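Local coordinates for Aac(6')-Ih protein (Acinetobacter baumannii, PDB 4E8O) that probably transfers the acetyl group of acetyl coenzyme A to the 6'-amino group of aminoglycoside antibiotics, a GNAT-family reaction that confers antibiotic resistance, at residues D34-W43 / Q74-S82; V88-L99 / A125-D136. One frame throughout, in Å; residues are numbered along the deposited sequence.

Interaction 1: residues D34-W43 / Q74-S82; sequences DWLALRCLLW and QAIAMLEAS
Arg39, Trp35 and Glu80 meet where helix 32-42 lies across strand 75-84 of the GNAT-fold sheet, the axes of the two short segments 8.5 Å apart and 73° from parallel. Arg39 takes the carboxylate side-on with two nitrogens: NE donates to Glu80 OE2 at 2.6 Å, and NH2 to Glu80 OE1 at 3.0 Å. Both bonds are nearly straight and use the syn lone pairs, and the guanidinium and carboxylate lie almost in one plane, 2° apart. The Arg39 chain, extended from CG to NE, carries its head out to this bridge.

The Trp35 indole meets the same carboxylate at a steep angle. Its NE1 gives a more bent bond to Glu80 OE2, 2.9 Å long, reaching the oxygen from above the carboxylate plane, so that OE2 is gripped by two donors from different directions. Trp43 adds a cover: its CE3 lies over the centre of one guanidinium face, while the edge of its ring is turned to Glu80. Together these groups fix the rotation of a buried carboxylate and would probably favour its ionised form. Arg39 NH1 is engaged farther out by Glu53 and His50.

Met78 fills the middle of the contact. With CG between the backbone N and the carbonyl carbon (chi1 56°) and a bend at chi3, its thioether runs up against the helix, SD lying 3.7 Å from Arg39 CA. The sulfur also sits at the edge of the Trp35 five-membered ring, a Met-aromatic contact, and CE touches Leu42 CD2. Toward the start of the strand, Leu38 points at the strand and presses CD1 on its backbone, 3.5 Å from Ala77 N, and Asp34 CB rests 3.8 Å from Ala75 CB.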
loop_
_atom_site.group_PDB
_atom_site.type_symbol
_atom_site.label_atom_id
_atom_site.label_comp_id
_atom_site.label_asym_id
_atom_site.label_seq_id
_atom_site.Cartn_x
_atom_site.Cartn_y
_atom_site.Cartn_z
ATOM N N ASP B 34 12.561 -25.220 -7.286
ATOM C CA ASP B 34 11.272 -25.221 -7.980
ATOM C C ASP B 34 10.576 -23.870 -7.847
ATOM O O ASP B 34 9.902 -23.411 -8.773
ATOM C CB ASP B 34 10.357 -26.313 -7.424
ATOM C CG ASP B 34 10.865 -27.708 -7.712
ATOM O OD1 ASP B 34 11.546 -27.906 -8.746
ATOM O OD2 ASP B 34 10.573 -28.612 -6.900
ATOM N N TRP B 35 10.732 -23.249 -6.680
ATOM C CA TRP B 35 10.132 -21.950 -6.391
ATOM C C TRP B 35 10.813 -20.869 -7.216
ATOM O O TRP B 35 10.145 -20.016 -7.804
ATOM C CB TRP B 35 10.261 -21.640 -4.896
ATOM C CG TRP B 35 9.570 -20.372 -4.447
ATOM C CD1 TRP B 35 8.701 -19.603 -5.169
ATOM C CD2 TRP B 35 9.704 -19.733 -3.169
ATOM N NE1 TRP B 35 8.289 -18.528 -4.418
ATOM C CE2 TRP B 35 8.889 -18.586 -3.187
ATOM C CE3 TRP B 35 10.430 -20.026 -2.010
ATOM C CZ2 TRP B 35 8.783 -17.726 -2.091
ATOM C CZ3 TRP B 35 10.324 -19.178 -0.926
ATOM C CH2 TRP B 35 9.507 -18.039 -0.972
ATOM N N LEU B 36 12.142 -20.918 -7.268
ATOM C CA LEU B 36 12.938 -19.942 -8.015
ATOM C C LEU B 36 12.636 -19.984 -9.509
ATOM O O LEU B 36 12.472 -18.940 -10.145
ATOM C CB LEU B 36 14.433 -20.191 -7.782
ATOM C CG LEU B 36 15.415 -19.323 -8.572
ATOM C CD1 LEU B 36 15.275 -17.879 -8.159
ATOM C CD2 LEU B 36 16.852 -19.788 -8.387
ATOM N N ALA B 37 12.562 -21.192 -10.058
ATOM C CA ALA B 37 12.317 -21.388 -11.483
ATOM C C ALA B 37 11.024 -20.732 -11.969
ATOM O O ALA B 37 10.979 -20.190 -13.073
ATOM C CB ALA B 37 12.324 -22.875 -11.819
ATOM N N LEU B 38 9.976 -20.796 -11.152
ATOM C CA LEU B 38 8.708 -20.153 -11.480
ATOM C C LEU B 38 8.725 -18.671 -11.120
ATOM O O LEU B 38 8.176 -17.843 -11.849
ATOM C CB LEU B 38 7.546 -20.850 -10.768
ATOM C CG LEU B 38 7.270 -22.289 -11.201
ATOM C CD1 LEU B 38 6.105 -22.870 -10.428
ATOM C CD2 LEU B 38 6.984 -22.328 -12.685
ATOM N N ARG B 39 9.361 -18.347 -9.996
ATOM C CA ARG B 39 9.448 -16.971 -9.518
ATOM C C ARG B 39 10.174 -16.078 -10.514
ATOM O O ARG B 39 9.837 -14.902 -10.655
ATOM C CB ARG B 39 10.172 -16.925 -8.167
ATOM C CG ARG B 39 9.801 -15.745 -7.290
ATOM C CD ARG B 39 10.420 -15.878 -5.905
ATOM N NE ARG B 39 9.775 -15.003 -4.932
ATOM C CZ ARG B 39 10.313 -13.888 -4.450
ATOM N NH1 ARG B 39 11.521 -13.503 -4.840
ATOM N NH2 ARG B 39 9.642 -13.156 -3.569
ATOM N N CYS B 40 11.167 -16.631 -11.204
ATOM C CA CYS B 40 11.940 -15.844 -12.165
ATOM C C CYS B 40 11.158 -15.584 -13.451
ATOM O O CYS B 40 11.477 -14.661 -14.204
ATOM C CB CYS B 40 13.284 -16.512 -12.474
ATOM S SG CYS B 40 13.210 -17.900 -13.638
ATOM N N LEU B 41 10.134 -16.398 -13.699
ATOM C CA LEU B 41 9.246 -16.175 -14.837
ATOM C C LEU B 41 8.284 -15.041 -14.506
ATOM O O LEU B 41 7.973 -14.204 -15.356
ATOM C CB LEU B 41 8.457 -17.438 -15.168
ATOM C CG LEU B 41 9.227 -18.735 -15.398
ATOM C CD1 LEU B 41 8.271 -19.815 -15.829
ATOM C CD2 LEU B 41 10.315 -18.558 -16.435
ATOM N N LEU B 42 7.816 -15.026 -13.261
ATOM C CA LEU B 42 6.904 -13.990 -12.791
ATOM C C LEU B 42 7.648 -12.669 -12.661
ATOM O O LEU B 42 7.273 -11.669 -13.276
ATOM C CB LEU B 42 6.290 -14.391 -11.445
ATOM C CG LEU B 42 5.206 -13.488 -10.850
ATOM C CD1 LEU B 42 4.074 -13.287 -11.843
ATOM C CD2 LEU B 42 4.665 -14.067 -9.548
ATOM N N TRP B 43 8.711 -12.679 -11.861
ATOM C CA TRP B 43 9.529 -11.493 -11.655
ATOM C C TRP B 43 10.978 -11.771 -12.042
ATOM O O TRP B 43 11.773 -12.204 -11.207
ATOM C CB TRP B 43 9.466 -11.042 -10.190
ATOM C CG TRP B 43 8.072 -10.842 -9.649
ATOM C CD1 TRP B 43 7.094 -10.030 -10.162
ATOM C CD2 TRP B 43 7.514 -11.443 -8.469
ATOM N NE1 TRP B 43 5.962 -10.105 -9.379
ATOM C CE2 TRP B 43 6.196 -10.962 -8.334
ATOM C CE3 TRP B 43 8.005 -12.344 -7.519
ATOM C CZ2 TRP B 43 5.362 -11.354 -7.284
ATOM C CZ3 TRP B 43 7.176 -12.733 -6.477
ATOM C CH2 TRP B 43 5.869 -12.239 -6.367
ATOM N N GLN B 74 6.410 -32.070 -11.148
ATOM C CA GLN B 74 6.706 -30.824 -11.844
ATOM C C GLN B 74 5.984 -29.662 -11.171
ATOM O O GLN B 74 4.763 -29.695 -11.006
ATOM C CB GLN B 74 6.308 -30.894 -13.322
ATOM C CG GLN B 74 7.042 -31.952 -14.128
ATOM C CD GLN B 74 8.551 -31.833 -14.034
ATOM O OE1 GLN B 74 9.230 -32.755 -13.582
ATOM N NE2 GLN B 74 9.083 -30.698 -14.469
ATOM N N ALA B 75 6.736 -28.640 -10.774
ATOM C CA ALA B 75 6.130 -27.438 -10.216
ATOM C C ALA B 75 5.570 -26.602 -11.358
ATOM O O ALA B 75 6.324 -26.134 -12.218
ATOM C CB ALA B 75 7.148 -26.642 -9.423
ATOM N N ILE B 76 4.250 -26.420 -11.372
ATOM C CA ILE B 76 3.589 -25.753 -12.491
ATOM C C ILE B 76 2.913 -24.435 -12.120
ATOM O O ILE B 76 2.429 -23.718 -12.997
ATOM C CB ILE B 76 2.590 -26.698 -13.230
ATOM C CG1 ILE B 76 1.590 -27.338 -12.258
ATOM C CG2 ILE B 76 3.342 -27.774 -13.996
ATOM C CD1 ILE B 76 0.356 -26.491 -11.962
ATOM N N ALA B 77 2.876 -24.122 -10.825
ATOM C CA ALA B 77 2.268 -22.881 -10.348
ATOM C C ALA B 77 2.792 -22.480 -8.973
ATOM O O ALA B 77 3.215 -23.335 -8.191
ATOM C CB ALA B 77 0.751 -23.007 -10.313
ATOM N N MET B 78 2.754 -21.181 -8.681
ATOM C CA MET B 78 3.166 -20.660 -7.378
ATOM C C MET B 78 2.294 -19.483 -6.973
ATOM O O MET B 78 1.732 -18.799 -7.829
ATOM C CB MET B 78 4.625 -20.199 -7.409
ATOM C CG MET B 78 4.917 -19.164 -8.484
ATOM S SD MET B 78 6.275 -18.045 -8.066
ATOM C CE MET B 78 5.394 -16.796 -7.132
ATOM N N LEU B 79 2.194 -19.248 -5.667
ATOM C CA LEU B 79 1.491 -18.090 -5.132
ATOM C C LEU B 79 2.258 -17.564 -3.926
ATOM O O LEU B 79 2.836 -18.341 -3.157
ATOM C CB LEU B 79 0.066 -18.471 -4.712
ATOM C CG LEU B 79 -0.796 -17.393 -4.044
ATOM C CD1 LEU B 79 -2.261 -17.610 -4.362
ATOM C CD2 LEU B 79 -0.600 -17.385 -2.539
ATOM N N GLU B 80 2.258 -16.247 -3.756
ATOM C CA GLU B 80 2.794 -15.642 -2.549
ATOM C C GLU B 80 1.760 -14.668 -2.003
ATOM O O GLU B 80 1.131 -13.934 -2.762
ATOM C CB GLU B 80 4.131 -14.938 -2.838
ATOM C CG GLU B 80 5.191 -15.873 -3.421
ATOM C CD GLU B 80 6.540 -15.211 -3.639
ATOM O OE1 GLU B 80 6.817 -14.157 -3.019
ATOM O OE2 GLU B 80 7.338 -15.756 -4.435
ATOM N N ALA B 81 1.572 -14.661 -0.691
ATOM C CA ALA B 81 0.608 -13.747 -0.094
ATOM C C ALA B 81 1.137 -13.267 1.237
ATOM O O ALA B 81 2.061 -13.865 1.796
ATOM C CB ALA B 81 -0.750 -14.422 0.077
ATOM N N SER B 82 0.555 -12.185 1.746
ATOM C CA SER B 82 0.961 -11.651 3.036
ATOM C C SER B 82 -0.248 -11.178 3.821
ATOM O O SER B 82 -1.338 -11.011 3.264
ATOM C CB SER B 82 1.921 -10.481 2.849
ATOM O OG SER B 82 1.313 -9.436 2.108
#

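Interaction 2: residues V88-L99 / A125-D136; sequences VNGTQTSPVAFL and AKQFACTEFASD
A beta-alpha-beta unit of the GNAT fold closes here: strands 96-104 and 132-138, linked through helix 113-127, lie side by side and parallel. Ala97 pairs with Phe133 and Phe98 with Ala134. Their backbone bonds run from Ala97 N to Glu132 O, from Ala134 N to Ala97 O at 2.9 Å, and from Leu99 N to Ala134 O.

On the face bearing Ala97 and Phe133, the alanine methyl lies 3.6 Å from Ala125 CB at the end of the helix, and Phe133 CD1 closes on the same methyl. Farther along, the edge of the Phe133 ring points at the backbone between Phe98 and Leu99. Helix 113-127 ends in a Schellman motif, with Ala129 as its C-prime residue, and Cys130 then lays SG against the backbone of Pro95 and Val96. On the other face, Phe98, with CG anti to the backbone N (chi1 -173°), turns its ring under Ser135, whose CA makes a CH-pi contact over one face, 4.2 Å from the centroid.

Glu132 reaches from the strand into the loop that follows Val88. Its OE1 accepts Gln92 N through the syn lone pair at 3.0 Å, with a weaker bond from Thr93 N, and lies 2.9 Å from Thr93 OG1, while Thr91 CB packs beside it. A water donates to Pro95 O, accepts from Thr131 N and lies 2.5 Å from Thr93 OG1. Strand 132-138 also pairs antiparallel with a strand of the second subunit, which continues the sheet, and Gly90 O, in the loop, is hydrogen-bonded to Lys163 NZ of that subunit. Backbone bonds thus set the strand register, whereas one carboxylate oxygen ties down Gln92 and Thr93, just after the type II turn Val88-Thr91 near the subunit interface; the donors gathered on it probably stabilise its negative charge.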
loop_
_atom_site.group_PDB
_atom_site.type_symbol
_atom_site.label_atom_id
_atom_site.label_comp_id
_atom_site.label_asym_id
_atom_site.label_seq_id
_atom_site.Cartn_x
_atom_site.Cartn_y
_atom_site.Cartn_z
ATOM N N VAL B 88 -4.410 -0.794 3.185
ATOM C CA VAL B 88 -4.360 -1.161 1.769
ATOM C C VAL B 88 -5.528 -0.512 1.035
ATOM O O VAL B 88 -6.683 -0.647 1.459
ATOM C CB VAL B 88 -4.420 -2.692 1.553
ATOM C CG1 VAL B 88 -4.456 -3.011 0.069
ATOM C CG2 VAL B 88 -3.225 -3.386 2.204
ATOM N N ASN B 89 -5.227 0.191 -0.056
ATOM C CA ASN B 89 -6.255 0.855 -0.858
ATOM C C ASN B 89 -7.440 -0.047 -1.219
ATOM O O ASN B 89 -7.260 -1.206 -1.603
ATOM C CB ASN B 89 -5.641 1.451 -2.130
ATOM C CG ASN B 89 -4.779 2.672 -1.849
ATOM O OD1 ASN B 89 -3.575 2.673 -2.103
ATOM N ND2 ASN B 89 -5.399 3.723 -1.327
ATOM N N GLY B 90 -8.653 0.483 -1.071
ATOM C CA GLY B 90 -9.851 -0.248 -1.440
ATOM C C GLY B 90 -10.466 -1.073 -0.324
ATOM O O GLY B 90 -11.567 -1.601 -0.487
ATOM N N THR B 91 -9.764 -1.184 0.802
ATOM C CA THR B 91 -10.221 -2.000 1.929
ATOM C C THR B 91 -10.885 -1.148 3.015
ATOM O O THR B 91 -10.718 0.073 3.041
ATOM C CB THR B 91 -9.054 -2.828 2.527
ATOM O OG1 THR B 91 -8.038 -1.949 3.032
ATOM C CG2 THR B 91 -8.444 -3.728 1.465
ATOM N N GLN B 92 -11.643 -1.795 3.901
ATOM C CA GLN B 92 -12.341 -1.103 4.986
ATOM C C GLN B 92 -12.058 -1.762 6.326
ATOM O O GLN B 92 -12.638 -1.392 7.348
ATOM C CB GLN B 92 -13.854 -1.086 4.741
ATOM C CG GLN B 92 -14.346 0.084 3.898
ATOM C CD GLN B 92 -15.062 -0.367 2.643
ATOM O OE1 GLN B 92 -14.702 0.033 1.534
ATOM N NE2 GLN B 92 -16.085 -1.199 2.809
ATOM N N THR B 93 -11.175 -2.755 6.314
ATOM C CA THR B 93 -10.801 -3.466 7.530
ATOM C C THR B 93 -9.291 -3.586 7.599
ATOM O O THR B 93 -8.589 -3.314 6.620
ATOM C CB THR B 93 -11.411 -4.885 7.583
ATOM O OG1 THR B 93 -10.847 -5.689 6.541
ATOM C CG2 THR B 93 -12.924 -4.832 7.419
ATOM N N SER B 94 -8.795 -3.994 8.759
ATOM C CA SER B 94 -7.375 -4.253 8.945
ATOM C C SER B 94 -7.245 -5.184 10.137
ATOM O O SER B 94 -7.918 -4.978 11.145
ATOM C CB SER B 94 -6.613 -2.949 9.196
ATOM O OG SER B 94 -5.242 -3.202 9.454
ATOM N N PRO B 95 -6.394 -6.221 10.027
ATOM C CA PRO B 95 -5.539 -6.512 8.866
ATOM C C PRO B 95 -6.304 -7.103 7.681
ATOM O O PRO B 95 -7.487 -7.421 7.813
ATOM C CB PRO B 95 -4.550 -7.546 9.418
ATOM C CG PRO B 95 -5.312 -8.253 10.492
ATOM C CD PRO B 95 -6.223 -7.215 11.105
ATOM N N VAL B 96 -5.634 -7.214 6.535
ATOM C CA VAL B 96 -6.203 -7.847 5.346
ATOM C C VAL B 96 -5.168 -8.782 4.729
ATOM O O VAL B 96 -3.964 -8.583 4.904
ATOM C CB VAL B 96 -6.614 -6.805 4.271
ATOM C CG1 VAL B 96 -7.685 -5.867 4.795
ATOM C CG2 VAL B 96 -5.397 -6.009 3.795
ATOM N N ALA B 97 -5.625 -9.798 4.001
ATOM C CA ALA B 97 -4.702 -10.636 3.243
ATOM C C ALA B 97 -4.349 -9.874 1.978
ATOM O O ALA B 97 -5.129 -9.041 1.527
ATOM C CB ALA B 97 -5.338 -11.961 2.901
ATOM N N PHE B 98 -3.180 -10.136 1.406
ATOM C CA PHE B 98 -2.801 -9.446 0.177
ATOM C C PHE B 98 -2.077 -10.390 -0.769
ATOM O O PHE B 98 -1.156 -11.099 -0.353
ATOM C CB PHE B 98 -1.942 -8.214 0.491
ATOM C CG PHE B 98 -1.645 -7.350 -0.710
ATOM C CD1 PHE B 98 -2.456 -6.268 -1.025
ATOM C CD2 PHE B 98 -0.541 -7.606 -1.507
ATOM C CE1 PHE B 98 -2.179 -5.468 -2.125
ATOM C CE2 PHE B 98 -0.254 -6.812 -2.608
ATOM C CZ PHE B 98 -1.075 -5.741 -2.918
ATOM N N LEU B 99 -2.500 -10.405 -2.032
ATOM C CA LEU B 99 -1.888 -11.265 -3.041
ATOM C C LEU B 99 -0.631 -10.607 -3.585
ATOM O O LEU B 99 -0.704 -9.585 -4.274
ATOM C CB LEU B 99 -2.868 -11.544 -4.189
ATOM C CG LEU B 99 -2.395 -12.584 -5.203
ATOM C CD1 LEU B 99 -2.251 -13.921 -4.514
ATOM C CD2 LEU B 99 -3.344 -12.693 -6.391
ATOM N N ALA B 125 -5.817 -16.902 5.670
ATOM C CA ALA B 125 -6.098 -15.527 6.073
ATOM C C ALA B 125 -7.175 -15.461 7.153
ATOM O O ALA B 125 -7.162 -14.560 7.991
ATOM C CB ALA B 125 -6.501 -14.697 4.869
ATOM N N LYS B 126 -8.110 -16.409 7.120
ATOM C CA LYS B 126 -9.172 -16.485 8.124
ATOM C C LYS B 126 -8.602 -16.686 9.520
ATOM O O LYS B 126 -9.174 -16.213 10.502
ATOM C CB LYS B 126 -10.130 -17.632 7.796
ATOM C CG LYS B 126 -11.425 -17.202 7.132
ATOM C CD LYS B 126 -11.993 -18.328 6.277
ATOM C CE LYS B 126 -13.412 -18.018 5.816
ATOM N NZ LYS B 126 -13.686 -18.558 4.448
ATOM N N GLN B 127 -7.481 -17.401 9.602
ATOM C CA GLN B 127 -6.806 -17.632 10.875
ATOM C C GLN B 127 -6.315 -16.321 11.470
ATOM O O GLN B 127 -6.256 -16.168 12.686
ATOM C CB GLN B 127 -5.617 -18.578 10.694
ATOM C CG GLN B 127 -5.974 -20.048 10.554
ATOM C CD GLN B 127 -4.839 -20.945 11.012
ATOM O OE1 GLN B 127 -3.767 -20.462 11.384
ATOM N NE2 GLN B 127 -5.069 -22.255 10.996
ATOM N N PHE B 128 -5.964 -15.377 10.601
ATOM C CA PHE B 128 -5.452 -14.083 11.031
ATOM C C PHE B 128 -6.570 -13.076 11.292
ATOM O O PHE B 128 -6.311 -11.880 11.430
ATOM C CB PHE B 128 -4.470 -13.533 9.989
ATOM C CG PHE B 128 -3.076 -14.092 10.105
ATOM C CD1 PHE B 128 -2.154 -13.504 10.958
ATOM C CD2 PHE B 128 -2.681 -15.193 9.355
ATOM C CE1 PHE B 128 -0.868 -14.005 11.072
ATOM C CE2 PHE B 128 -1.393 -15.701 9.462
ATOM C CZ PHE B 128 -0.487 -15.104 10.323
ATOM N N ALA B 129 -7.807 -13.568 11.370
ATOM C CA ALA B 129 -8.987 -12.723 11.568
ATOM C C ALA B 129 -9.153 -11.673 10.464
ATOM O O ALA B 129 -9.596 -10.549 10.718
ATOM C CB ALA B 129 -8.969 -12.070 12.949
ATOM N N CYS B 130 -8.804 -12.055 9.240
ATOM C CA CYS B 130 -9.041 -11.220 8.068
ATOM C C CYS B 130 -10.395 -11.558 7.449
ATOM O O CYS B 130 -10.828 -12.714 7.461
ATOM C CB CYS B 130 -7.955 -11.451 7.019
ATOM S SG CYS B 130 -6.296 -10.954 7.506
ATOM N N THR B 131 -11.058 -10.545 6.901
ATOM C CA THR B 131 -12.316 -10.737 6.188
ATOM C C THR B 131 -12.199 -10.192 4.770
ATOM O O THR B 131 -13.127 -10.320 3.966
ATOM C CB THR B 131 -13.476 -10.022 6.885
ATOM O OG1 THR B 131 -13.243 -8.608 6.863
ATOM C CG2 THR B 131 -13.603 -10.492 8.326
ATOM N N GLU B 132 -11.063 -9.567 4.471
ATOM C CA GLU B 132 -10.819 -9.033 3.138
ATOM C C GLU B 132 -9.506 -9.564 2.558
ATOM O O GLU B 132 -8.530 -9.773 3.286
ATOM C CB GLU B 132 -10.835 -7.496 3.152
ATOM C CG GLU B 132 -12.228 -6.890 3.324
ATOM C CD GLU B 132 -12.217 -5.375 3.311
ATOM O OE1 GLU B 132 -11.266 -4.786 3.865
ATOM O OE2 GLU B 132 -13.156 -4.767 2.753
ATOM N N PHE B 133 -9.506 -9.778 1.242
ATOM C CA PHE B 133 -8.368 -10.316 0.502
ATOM C C PHE B 133 -8.174 -9.359 -0.669
ATOM O O PHE B 133 -9.015 -9.293 -1.572
ATOM C CB PHE B 133 -8.705 -11.725 -0.002
ATOM C CG PHE B 133 -7.543 -12.472 -0.622
ATOM C CD1 PHE B 133 -6.273 -11.924 -0.671
ATOM C CD2 PHE B 133 -7.739 -13.737 -1.162
ATOM C CE1 PHE B 133 -5.220 -12.617 -1.248
ATOM C CE2 PHE B 133 -6.692 -14.439 -1.738
ATOM C CZ PHE B 133 -5.430 -13.878 -1.784
ATOM N N ALA B 134 -7.082 -8.603 -0.640
ATOM C CA ALA B 134 -6.834 -7.575 -1.645
ATOM C C ALA B 134 -5.654 -7.955 -2.523
ATOM O O ALA B 134 -4.913 -8.888 -2.218
ATOM C CB ALA B 134 -6.585 -6.227 -0.984
ATOM N N SER B 135 -5.485 -7.219 -3.616
ATOM C CA SER B 135 -4.402 -7.455 -4.563
ATOM C C SER B 135 -4.276 -6.192 -5.393
ATOM O O SER B 135 -5.065 -5.255 -5.219
ATOM C CB SER B 135 -4.725 -8.652 -5.454
ATOM O OG SER B 135 -3.656 -8.960 -6.339
ATOM N N ASP B 136 -3.285 -6.145 -6.276
ATOM C CA ASP B 136 -3.176 -5.018 -7.196
ATOM C C ASP B 136 -2.493 -5.450 -8.485
ATOM O O ASP B 136 -1.972 -6.564 -8.576
ATOM C CB ASP B 136 -2.455 -3.823 -6.547
ATOM C CG ASP B 136 -0.984 -4.094 -6.272
ATOM O OD1 ASP B 136 -0.517 -5.237 -6.468
ATOM O OD2 ASP B 136 -0.284 -3.157 -5.844
HETATM O O HOH W 1 -9.803 -7.940 6.540
HETATM O O HOH W 2 -9.654 -8.135 10.076
#

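The two contacts share one sheet but use it differently. Interaction 1 is a buried packing of a helix on a strand, held by a salt bridge, an indole N-H and apolar packing round a thioether, without backbone-to-backbone hydrogen bonds. Interaction 2, also largely buried, joins neighbouring strands through such bonds, yet its loop reaches solvent, ordered water and the second subunit. Each uses a glutamate carboxylate as its main polar side-chain group, held by arginine and tryptophan side chains in 34-43/74-82 and chiefly by backbone N-H groups in 88-99/125-136. Their centres are 22 Å apart, but adjacent strands connect them: Ser82 O and Phe98 N are 2.8 Å apart, probably hydrogen-bonded, and Leu79 packs on Leu99.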